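Local coordinates for protein 5'-Methylthioadenosine Nucleosidase (Arabidopsis thaliana, PDB 3LGS) that belongs to the phosphorylase superfamily of alpha/beta enzymes and forms a two-chain assembly with S-adenosyl-L-homocysteine and adenine modelled as overlapping occupants of one pocket, at residues Ala125-Val130 / Thr224-Gly229; Asp109-Ala114 / Ile215-Leu220; Leu198-Gly203 / Phe219-Thr224. All blocks are in the same frame, centred on the assembly; numbering follows the deposited sequence.

Contact 1: residues Ala125-Val130 / Thr224-Gly229; sequences ANIGDV and TDLVDG. With SAH (S-adenosyl-L-homocysteine), chain E; ADE (adenine), chain F.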
loop_
_atom_site.group_PDB
_atom_site.type_symbol
_atom_site.label_atom_id
_atom_site.label_comp_id
_atom_site.label_asym_id
_atom_site.label_seq_id
_atom_site.Cartn_x
_atom_site.Cartn_y
_atom_site.Cartn_z
ATOM N N ALA A 125 19.650 -20.045 0.662
ATOM C CA ALA A 125 18.421 -20.256 -0.119
ATOM C C ALA A 125 18.698 -21.012 -1.416
ATOM O O ALA A 125 19.703 -20.756 -2.082
ATOM C CB ALA A 125 17.712 -18.915 -0.414
ATOM N N ASN A 126 17.816 -21.944 -1.761
ATOM C CA ASN A 126 17.873 -22.631 -3.042
ATOM C C ASN A 126 16.524 -22.520 -3.749
ATOM O O ASN A 126 15.479 -22.430 -3.104
ATOM C CB ASN A 126 18.241 -24.118 -2.868
ATOM C CG ASN A 126 19.638 -24.324 -2.295
ATOM O OD1 ASN A 126 20.637 -23.917 -2.890
ATOM N ND2 ASN A 126 19.713 -24.976 -1.138
ATOM N N ILE A 127 16.543 -22.536 -5.074
ATOM C CA ILE A 127 15.304 -22.566 -5.862
ATOM C C ILE A 127 14.425 -23.758 -5.475
ATOM O O ILE A 127 14.896 -24.889 -5.439
ATOM C CB ILE A 127 15.611 -22.509 -7.385
ATOM C CG1 ILE A 127 16.082 -21.087 -7.744
ATOM C CG2 ILE A 127 14.388 -22.895 -8.220
ATOM C CD1 ILE A 127 16.713 -20.948 -9.088
ATOM N N GLY A 128 13.159 -23.479 -5.149
ATOM C CA GLY A 128 12.196 -24.527 -4.762
ATOM C C GLY A 128 12.026 -24.683 -3.263
ATOM O O GLY A 128 11.065 -25.292 -2.807
ATOM N N ASP A 129 12.968 -24.135 -2.500
ATOM C CA ASP A 129 12.822 -24.025 -1.060
ATOM C C ASP A 129 11.563 -23.213 -0.721
ATOM O O ASP A 129 11.280 -22.187 -1.345
ATOM C CB ASP A 129 14.061 -23.353 -0.446
ATOM C CG ASP A 129 15.289 -24.246 -0.476
ATOM O OD1 ASP A 129 15.153 -25.409 -0.896
ATOM O OD2 ASP A 129 16.387 -23.792 -0.074
ATOM N N VAL A 130 10.804 -23.696 0.253
ATOM C CA VAL A 130 9.669 -22.950 0.766
ATOM C C VAL A 130 10.008 -22.571 2.207
ATOM O O VAL A 130 10.094 -23.436 3.073
ATOM C CB VAL A 130 8.362 -23.767 0.715
ATOM C CG1 VAL A 130 7.202 -22.922 1.221
ATOM C CG2 VAL A 130 8.095 -24.237 -0.715
ATOM N N THR A 224 11.855 -18.607 -6.252
ATOM C CA THR A 224 11.795 -18.838 -7.706
ATOM C C THR A 224 13.084 -18.481 -8.436
ATOM O O THR A 224 13.306 -18.925 -9.572
ATOM C CB THR A 224 10.602 -18.096 -8.395
ATOM O OG1 THR A 224 10.606 -16.712 -8.050
ATOM C CG2 THR A 224 9.266 -18.704 -8.019
ATOM N N ASP A 225 13.912 -17.651 -7.795
ATOM C CA ASP A 225 15.127 -17.125 -8.421
ATOM C C ASP A 225 16.140 -16.679 -7.382
ATOM O O ASP A 225 15.767 -16.207 -6.290
ATOM C CB ASP A 225 14.794 -15.920 -9.285
ATOM C CG ASP A 225 14.026 -14.864 -8.519
ATOM O OD1 ASP A 225 14.666 -13.949 -7.953
ATOM O OD2 ASP A 225 12.789 -14.977 -8.456
ATOM N N LEU A 226 17.415 -16.816 -7.744
ATOM C CA LEU A 226 18.531 -16.401 -6.889
ATOM C C LEU A 226 19.010 -14.990 -7.234
ATOM O O LEU A 226 19.555 -14.727 -8.328
ATOM C CB LEU A 226 19.673 -17.431 -6.934
ATOM C CG LEU A 226 19.233 -18.862 -6.552
ATOM C CD1 LEU A 226 20.330 -19.930 -6.821
ATOM C CD2 LEU A 226 18.771 -18.908 -5.091
ATOM N N VAL A 227 18.781 -14.080 -6.285
ATOM C CA VAL A 227 19.088 -12.675 -6.477
ATOM C C VAL A 227 20.598 -12.485 -6.639
ATOM O O VAL A 227 21.045 -11.547 -7.306
ATOM C CB VAL A 227 18.489 -11.787 -5.338
ATOM C CG1 VAL A 227 18.940 -10.336 -5.481
ATOM C CG2 VAL A 227 16.966 -11.867 -5.352
ATOM N N ASP A 228 21.363 -13.407 -6.051
ATOM C CA ASP A 228 22.820 -13.438 -6.196
ATOM C C ASP A 228 23.314 -14.584 -7.115
ATOM O O ASP A 228 24.476 -14.976 -7.084
ATOM C CB ASP A 228 23.492 -13.483 -4.812
ATOM C CG ASP A 228 23.047 -14.670 -3.974
ATOM O OD1 ASP A 228 22.134 -15.408 -4.385
ATOM O OD2 ASP A 228 23.610 -14.863 -2.883
ATOM N N GLY A 229 22.418 -15.101 -7.945
ATOM C CA GLY A 229 22.774 -16.100 -8.952
ATOM C C GLY A 229 23.184 -15.434 -10.256
ATOM O O GLY A 229 23.400 -14.225 -10.294
HETATM C "C4'" SAH E . 5.761 -12.292 -7.446
HETATM O "O4'" SAH E . 6.658 -13.165 -6.751
HETATM C "C3'" SAH E . 5.907 -10.917 -6.817
HETATM O "O3'" SAH E . 4.634 -10.456 -6.338
HETATM C "C2'" SAH E . 6.879 -11.085 -5.656
HETATM O "O2'" SAH E . 6.175 -10.990 -4.405
HETATM C "C1'" SAH E . 7.466 -12.475 -5.788
HETATM N N9 SAH E . 8.918 -12.474 -6.159
HETATM C C8 SAH E . 9.567 -13.500 -6.754
HETATM N N7 SAH E . 10.878 -13.210 -6.950
HETATM C C5 SAH E . 11.099 -11.975 -6.476
HETATM C C6 SAH E . 12.268 -11.061 -6.378
HETATM N N6 SAH E . 13.500 -11.404 -6.843
HETATM N N1 SAH E . 12.064 -9.851 -5.818
HETATM C C2 SAH E . 10.856 -9.486 -5.369
HETATM N N3 SAH E . 9.762 -10.266 -5.423
HETATM C C4 SAH E . 9.807 -11.502 -5.957
HETATM N N9 ADE F . 9.246 -12.463 -6.247
HETATM C C8 ADE F . 9.970 -13.486 -6.799
HETATM N N7 ADE F . 11.238 -13.197 -6.958
HETATM C C5 ADE F . 11.354 -11.904 -6.489
HETATM C C6 ADE F . 12.449 -11.020 -6.390
HETATM N N6 ADE F . 13.691 -11.326 -6.788
HETATM N N1 ADE F . 12.212 -9.797 -5.878
HETATM C C2 ADE F . 10.972 -9.492 -5.497
HETATM N N3 ADE F . 9.872 -10.238 -5.537
HETATM C C4 ADE F . 10.134 -11.443 -6.048
#
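A type II beta turn from Asn126 to Asp129 lays Ile127 against Thr224 and Leu226, where strand 217-224 ends in a corner beside the base pocket. With chi1 at -72°, CG1 of Ile127 stands beside its own backbone N and runs over the peptide of Thr224, 4.0 Å from Thr224 O. The same CG1 comes within 4.0 Å of Leu226 CG, the two side chains meeting at a slant. One methyl of Leu226, CD2, packs on the backbone, 3.7 Å from Ala125 O. The turn itself is closed by Asp129 N bonding to Asn126 O, and Asn126 N gives a second bond of 2.9 Å to Asp129 OD2, met from above the carboxylate plane. Lys171 forms a salt bridge to that same oxygen. Gly128 takes the third position of the turn with a positive phi of 98°.

At the corner, Asp225 turns its side chain away from the turn and toward the ligands. Thr224 OG1 donates to Asp225 OD2 over 2.8 Å, on the anti side of the carboxylate and 23° out of its plane. Asp225 OD2 lies 2.8 Å from N7 of adenine, and OD1 faces N6. Val227 CG2 lies 3.6 Å from that N6. An aspartate set against both N7 and N6 of a purine, at the end of a sheet strand, is typical of the purine pocket in the nucleosidase branch of the phosphorylase superfamily.

Contact 2: residues Asp109-Ala114 / Ile215-Leu220; sequences DIIINA and IPVVFL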
loop_
_atom_site.group_PDB
_atom_site.type_symbol
_atom_site.label_atom_id
_atom_site.label_comp_id
_atom_site.label_asym_id
_atom_site.label_seq_id
_atom_site.Cartn_x
_atom_site.Cartn_y
_atom_site.Cartn_z
ATOM N N ASP A 109 -8.666 -16.169 12.438
ATOM C CA ASP A 109 -7.830 -16.377 13.602
ATOM C C ASP A 109 -6.376 -16.116 13.268
ATOM O O ASP A 109 -5.635 -15.624 14.113
ATOM C CB ASP A 109 -8.023 -17.781 14.193
ATOM C CG ASP A 109 -9.458 -18.031 14.645
ATOM O OD1 ASP A 109 -10.042 -17.139 15.310
ATOM O OD2 ASP A 109 -10.013 -19.103 14.313
ATOM N N ILE A 110 -5.995 -16.410 12.027
ATOM C CA ILE A 110 -4.612 -16.363 11.573
ATOM C C ILE A 110 -4.565 -16.103 10.073
ATOM O O ILE A 110 -5.427 -16.569 9.319
ATOM C CB ILE A 110 -3.836 -17.694 11.903
ATOM C CG1 ILE A 110 -2.345 -17.573 11.566
ATOM C CG2 ILE A 110 -4.468 -18.926 11.186
ATOM C CD1 ILE A 110 -1.450 -18.435 12.426
ATOM N N ILE A 111 -3.556 -15.354 9.645
ATOM C CA ILE A 111 -3.366 -15.086 8.221
ATOM C C ILE A 111 -2.114 -15.803 7.748
ATOM O O ILE A 111 -1.109 -15.813 8.433
ATOM C CB ILE A 111 -3.282 -13.560 7.919
ATOM C CG1 ILE A 111 -4.619 -12.889 8.209
ATOM C CG2 ILE A 111 -2.915 -13.285 6.453
ATOM C CD1 ILE A 111 -4.523 -11.395 8.275
ATOM N N ILE A 112 -2.177 -16.421 6.585
ATOM C CA ILE A 112 -0.962 -16.912 5.963
ATOM C C ILE A 112 -0.755 -16.189 4.647
ATOM O O ILE A 112 -1.625 -16.204 3.777
ATOM C CB ILE A 112 -0.959 -18.425 5.737
ATOM C CG1 ILE A 112 -1.186 -19.158 7.063
ATOM C CG2 ILE A 112 0.366 -18.843 5.077
ATOM C CD1 ILE A 112 -1.705 -20.592 6.896
ATOM N N ASN A 113 0.403 -15.538 4.537
ATOM C CA ASN A 113 0.819 -14.905 3.300
ATOM C C ASN A 113 1.751 -15.874 2.580
ATOM O O ASN A 113 2.919 -16.050 2.972
ATOM C CB ASN A 113 1.482 -13.549 3.573
ATOM C CG ASN A 113 2.014 -12.895 2.330
ATOM O OD1 ASN A 113 3.093 -12.302 2.345
ATOM N ND2 ASN A 113 1.269 -13.014 1.227
ATOM N N ALA A 114 1.197 -16.517 1.553
ATOM C CA ALA A 114 1.895 -17.497 0.725
ATOM C C ALA A 114 2.185 -16.915 -0.650
ATOM O O ALA A 114 1.311 -16.326 -1.287
ATOM C CB ALA A 114 1.089 -18.778 0.599
ATOM N N ILE A 215 -3.870 -9.361 14.148
ATOM C CA ILE A 215 -4.076 -10.723 13.686
ATOM C C ILE A 215 -2.717 -11.407 13.510
ATOM O O ILE A 215 -1.798 -10.822 12.914
ATOM C CB ILE A 215 -4.919 -10.797 12.366
ATOM C CG1 ILE A 215 -6.174 -9.904 12.435
ATOM C CG2 ILE A 215 -5.321 -12.227 12.056
ATOM C CD1 ILE A 215 -7.216 -10.315 13.482
ATOM N N PRO A 216 -2.569 -12.628 14.058
ATOM C CA PRO A 216 -1.364 -13.416 13.834
ATOM C C PRO A 216 -1.135 -13.626 12.331
ATOM O O PRO A 216 -2.073 -13.979 11.594
ATOM C CB PRO A 216 -1.688 -14.750 14.515
ATOM C CG PRO A 216 -2.682 -14.393 15.581
ATOM C CD PRO A 216 -3.477 -13.257 15.034
ATOM N N VAL A 217 0.090 -13.387 11.882
ATOM C CA VAL A 217 0.439 -13.626 10.486
ATOM C C VAL A 217 1.695 -14.491 10.392
ATOM O O VAL A 217 2.661 -14.296 11.151
ATOM C CB VAL A 217 0.541 -12.287 9.678
ATOM C CG1 VAL A 217 1.645 -11.412 10.212
ATOM C CG2 VAL A 217 0.697 -12.556 8.198
ATOM N N VAL A 218 1.657 -15.469 9.494
ATOM C CA VAL A 218 2.833 -16.283 9.172
ATOM C C VAL A 218 3.045 -16.266 7.648
ATOM O O VAL A 218 2.095 -16.057 6.882
ATOM C CB VAL A 218 2.732 -17.761 9.692
ATOM C CG1 VAL A 218 2.407 -17.826 11.156
ATOM C CG2 VAL A 218 1.698 -18.509 8.956
ATOM N N PHE A 219 4.281 -16.493 7.211
ATOM C CA PHE A 219 4.618 -16.318 5.812
ATOM C C PHE A 219 5.232 -17.585 5.216
ATOM O O PHE A 219 6.153 -18.172 5.794
ATOM C CB PHE A 219 5.615 -15.174 5.644
ATOM C CG PHE A 219 5.151 -13.862 6.175
ATOM C CD1 PHE A 219 5.250 -13.567 7.522
ATOM C CD2 PHE A 219 4.648 -12.896 5.311
ATOM C CE1 PHE A 219 4.832 -12.338 8.011
ATOM C CE2 PHE A 219 4.235 -11.661 5.784
ATOM C CZ PHE A 219 4.326 -11.380 7.139
ATOM N N LEU A 220 4.725 -17.995 4.058
ATOM C CA LEU A 220 5.334 -19.083 3.299
ATOM C C LEU A 220 5.787 -18.478 1.999
ATOM O O LEU A 220 4.949 -18.036 1.194
ATOM C CB LEU A 220 4.328 -20.207 3.030
ATOM C CG LEU A 220 3.673 -20.836 4.260
ATOM C CD1 LEU A 220 2.632 -21.848 3.815
ATOM C CD2 LEU A 220 4.695 -21.493 5.151
#
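Strands 110-114 and 217-220 run parallel, 4.7 Å apart at closest and with their directions 22° apart, joined by four backbone hydrogen bonds: Ile111 N to Pro216 O, Val218 N to Ile111 O, Asn113 N to Val218 O and Leu220 N to Asn113 O. They are neighbours in the core sheet of an alpha/beta/alpha fold, with helices packed on both faces.

Ile112, Val218 and Leu220 project to the face packed by helix 233-259, where Val255 meets Ile112 and Leu220. Here Ile112 CG1 and Val218 CG2 lie alongside each other, pointing the same way, at a tight 3.5 Å; Ile112 CG2 reaches on to Leu220 CG at 3.9 Å. Ile111, Val217, Asn113 and Phe219 occupy the other face, under helix 203-212. Ile111 CG2 and Val217 CG2 touch at 4.1 Å, while the Ile111 and Ile215 side chains meet at about a right angle, CD1 of the first 4.0 Å from CG2 of the second. The CD edge of the Pro216 ring abuts the backbone just before the first strand, 3.3 Å from Asp109 O.

Asn113 is the polar exception among these buried side chains. Its amide is gripped at both ends: OD1 accepts from Lys221 NZ and ND2 bonds Val32 O, which fixes the amide's rotation. Extended away from its backbone N (chi1 176°), the amide stands 81° from the Phe219 ring, with OD1 at the ring edge, 3.4 Å from CD2.

Contact 3: residues Leu198-Gly203 / Phe219-Thr224; sequences LKDMEG and FLKAVT. With SAH (S-adenosyl-L-homocysteine), chain E; ADE (adenine), chain F.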
loop_
_atom_site.group_PDB
_atom_site.type_symbol
_atom_site.label_atom_id
_atom_site.label_comp_id
_atom_site.label_asym_id
_atom_site.label_seq_id
_atom_site.Cartn_x
_atom_site.Cartn_y
_atom_site.Cartn_z
ATOM N N LEU A 198 15.423 -13.586 2.069
ATOM C CA LEU A 198 14.345 -13.596 1.077
ATOM C C LEU A 198 13.912 -12.185 0.661
ATOM O O LEU A 198 13.880 -11.290 1.495
ATOM C CB LEU A 198 13.150 -14.359 1.645
ATOM C CG LEU A 198 13.416 -15.762 2.201
ATOM C CD1 LEU A 198 12.263 -16.249 3.088
ATOM C CD2 LEU A 198 13.691 -16.792 1.095
ATOM N N LYS A 199 13.554 -12.018 -0.610
ATOM C CA LYS A 199 13.070 -10.748 -1.191
ATOM C C LYS A 199 11.706 -10.935 -1.896
ATOM O O LYS A 199 11.548 -11.822 -2.747
ATOM C CB LYS A 199 14.118 -10.215 -2.177
ATOM C CG LYS A 199 13.798 -8.895 -2.854
ATOM C CD LYS A 199 14.905 -8.486 -3.803
ATOM C CE LYS A 199 14.594 -7.156 -4.482
ATOM N NZ LYS A 199 13.397 -7.243 -5.406
ATOM N N ASP A 200 10.713 -10.112 -1.545
ATOM C CA ASP A 200 9.387 -10.259 -2.137
ATOM C C ASP A 200 8.740 -8.901 -2.392
ATOM O O ASP A 200 9.409 -7.875 -2.267
ATOM C CB ASP A 200 8.499 -11.162 -1.267
ATOM C CG ASP A 200 7.814 -10.410 -0.158
ATOM O OD1 ASP A 200 8.401 -9.416 0.351
ATOM O OD2 ASP A 200 6.677 -10.801 0.188
ATOM N N MET A 201 7.450 -8.893 -2.750
ATOM C CA MET A 201 6.754 -7.646 -3.084
ATOM C C MET A 201 5.518 -7.247 -2.239
ATOM O O MET A 201 4.863 -6.256 -2.571
ATOM C CB MET A 201 6.416 -7.633 -4.578
ATOM C CG MET A 201 7.644 -7.617 -5.497
ATOM S SD MET A 201 7.264 -7.936 -7.238
ATOM C CE MET A 201 6.278 -6.483 -7.601
ATOM N N GLU A 202 5.210 -7.975 -1.155
ATOM C CA GLU A 202 4.022 -7.672 -0.344
ATOM C C GLU A 202 4.206 -7.901 1.156
ATOM O O GLU A 202 3.560 -7.243 1.978
ATOM C CB GLU A 202 2.796 -8.467 -0.847
ATOM C CG GLU A 202 2.743 -9.957 -0.460
ATOM C CD GLU A 202 3.088 -10.892 -1.608
ATOM O OE1 GLU A 202 3.468 -10.398 -2.688
ATOM O OE2 GLU A 202 2.969 -12.124 -1.440
ATOM N N GLY A 203 5.064 -8.850 1.503
ATOM C CA GLY A 203 5.196 -9.340 2.872
ATOM C C GLY A 203 5.122 -8.353 4.024
ATOM O O GLY A 203 4.336 -8.538 4.962
ATOM N N PHE A 219 4.281 -16.493 7.211
ATOM C CA PHE A 219 4.618 -16.318 5.812
ATOM C C PHE A 219 5.232 -17.585 5.216
ATOM O O PHE A 219 6.153 -18.172 5.794
ATOM C CB PHE A 219 5.615 -15.174 5.644
ATOM C CG PHE A 219 5.151 -13.862 6.175
ATOM C CD1 PHE A 219 5.250 -13.567 7.522
ATOM C CD2 PHE A 219 4.648 -12.896 5.311
ATOM C CE1 PHE A 219 4.832 -12.338 8.011
ATOM C CE2 PHE A 219 4.235 -11.661 5.784
ATOM C CZ PHE A 219 4.326 -11.380 7.139
ATOM N N LEU A 220 4.725 -17.995 4.058
ATOM C CA LEU A 220 5.334 -19.083 3.299
ATOM C C LEU A 220 5.787 -18.478 1.999
ATOM O O LEU A 220 4.949 -18.036 1.194
ATOM C CB LEU A 220 4.328 -20.207 3.030
ATOM C CG LEU A 220 3.673 -20.836 4.260
ATOM C CD1 LEU A 220 2.632 -21.848 3.815
ATOM C CD2 LEU A 220 4.695 -21.493 5.151
ATOM N N LYS A 221 7.105 -18.458 1.817
ATOM C CA LYS A 221 7.769 -17.828 0.691
ATOM C C LYS A 221 8.636 -18.863 -0.053
ATOM O O LYS A 221 9.585 -19.430 0.493
ATOM C CB LYS A 221 8.635 -16.648 1.191
ATOM C CG LYS A 221 7.841 -15.548 1.940
ATOM C CD LYS A 221 6.939 -14.793 0.958
ATOM C CE LYS A 221 6.007 -13.816 1.615
ATOM N NZ LYS A 221 5.231 -13.071 0.573
ATOM N N ALA A 222 8.285 -19.105 -1.305
ATOM C CA ALA A 222 8.905 -20.139 -2.115
ATOM C C ALA A 222 9.831 -19.471 -3.128
ATOM O O ALA A 222 9.400 -18.602 -3.893
ATOM C CB ALA A 222 7.822 -20.937 -2.817
ATOM N N VAL A 223 11.098 -19.866 -3.112
ATOM C CA VAL A 223 12.163 -19.245 -3.911
ATOM C C VAL A 223 12.089 -19.609 -5.398
ATOM O O VAL A 223 12.269 -20.782 -5.762
ATOM C CB VAL A 223 13.568 -19.651 -3.364
ATOM C CG1 VAL A 223 14.679 -18.938 -4.115
ATOM C CG2 VAL A 223 13.675 -19.370 -1.896
ATOM N N THR A 224 11.855 -18.607 -6.252
ATOM C CA THR A 224 11.795 -18.838 -7.706
ATOM C C THR A 224 13.084 -18.481 -8.436
ATOM O O THR A 224 13.306 -18.925 -9.572
ATOM C CB THR A 224 10.602 -18.096 -8.395
ATOM O OG1 THR A 224 10.606 -16.712 -8.050
ATOM C CG2 THR A 224 9.266 -18.704 -8.019
HETATM C "C4'" SAH E . 5.761 -12.292 -7.446
HETATM O "O4'" SAH E . 6.658 -13.165 -6.751
HETATM C "C3'" SAH E . 5.907 -10.917 -6.817
HETATM O "O3'" SAH E . 4.634 -10.456 -6.338
HETATM C "C2'" SAH E . 6.879 -11.085 -5.656
HETATM O "O2'" SAH E . 6.175 -10.990 -4.405
HETATM C "C1'" SAH E . 7.466 -12.475 -5.788
HETATM N N9 SAH E . 8.918 -12.474 -6.159
HETATM C C8 SAH E . 9.567 -13.500 -6.754
HETATM N N7 SAH E . 10.878 -13.210 -6.950
HETATM C C5 SAH E . 11.099 -11.975 -6.476
HETATM C C6 SAH E . 12.268 -11.061 -6.378
HETATM N N6 SAH E . 13.500 -11.404 -6.843
HETATM N N1 SAH E . 12.064 -9.851 -5.818
HETATM C C2 SAH E . 10.856 -9.486 -5.369
HETATM N N3 SAH E . 9.762 -10.266 -5.423
HETATM C C4 SAH E . 9.807 -11.502 -5.957
HETATM N N9 ADE F . 9.246 -12.463 -6.247
HETATM C C8 ADE F . 9.970 -13.486 -6.799
HETATM N N7 ADE F . 11.238 -13.197 -6.958
HETATM C C5 ADE F . 11.354 -11.904 -6.489
HETATM C C6 ADE F . 12.449 -11.020 -6.390
HETATM N N6 ADE F . 13.691 -11.326 -6.788
HETATM N N1 ADE F . 12.212 -9.797 -5.878
HETATM C C2 ADE F . 10.972 -9.492 -5.497
HETATM N N3 ADE F . 9.872 -10.238 -5.537
HETATM C C4 ADE F . 10.134 -11.443 -6.048
HETATM O O HOH W 1 5.299 -13.553 -2.293
#
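A buried lysine ammonium lies between two carboxylates: Lys221 NZ makes a salt bridge of 2.7 Å to Asp200 OD2 and a longer one of 3.2 Å to Glu202 OE2. Glu202 was deposited in two conformers, so its share of the network is less certain. Lys221 leaves its strand with a bend at chi2 (-69°) and then runs straight; the chain crosses Asp200 at a slant and NZ meets OD2 from the anti side, 22° out of plane. The syn side of the same oxygen takes Gly203 N at 2.9 Å, an Asx motif at the start of helix 203-212, while Asp200 OD1 bonds Thr177 OG1. A water 2.9 Å from Lys221 NZ accepts from it and may also bridge to Glu202 OE2.

Within the phosphorylase superfamily fold, strand 198-200 crosses strand 219-224 nearly perpendicularly, at 96°, and the chain following it borders the ligand site. Met201 N bonds O2' of S-adenosyl-L-homocysteine at 3.0 Å, and the side chain of Lys199, on the strand's other side from Lys221, reaches N1 of the base. Met201 also packs on Ile143 of the second subunit.

Nearer the strands, Leu198 CD2 meets Val223 CG2 at 3.9 Å, the side chains about perpendicular, and CD1 of Leu198 rests near Lys221 CB. Gly203 O sits at the edge of the Phe219 ring, near its plane, 3.2 Å from CE2.

All three contacts use the chain around strand 217-224, which runs from the sheet core to the ligands. Contacts 1 and 3 share Thr224 and lie about 10 Å apart between centres; Gly128 N to Val223 O and Asp129 O to Val223 N, both 2.9 Å and probable hydrogen bonds, join the turn to the strand. Contact 1 brings Asp225 to the purine's N7 side, contact 3 brings Lys199 and Met201 to its other edge and the ribose. Contact 2, about 13 Å from contact 3 and 22 Å from contact 1, stays in the core, but Asn113 OD1 reaches Lys221 NZ at 2.9 Å, consistent with a second-shell role, its side chain about 8 Å from S-adenosyl-L-homocysteine.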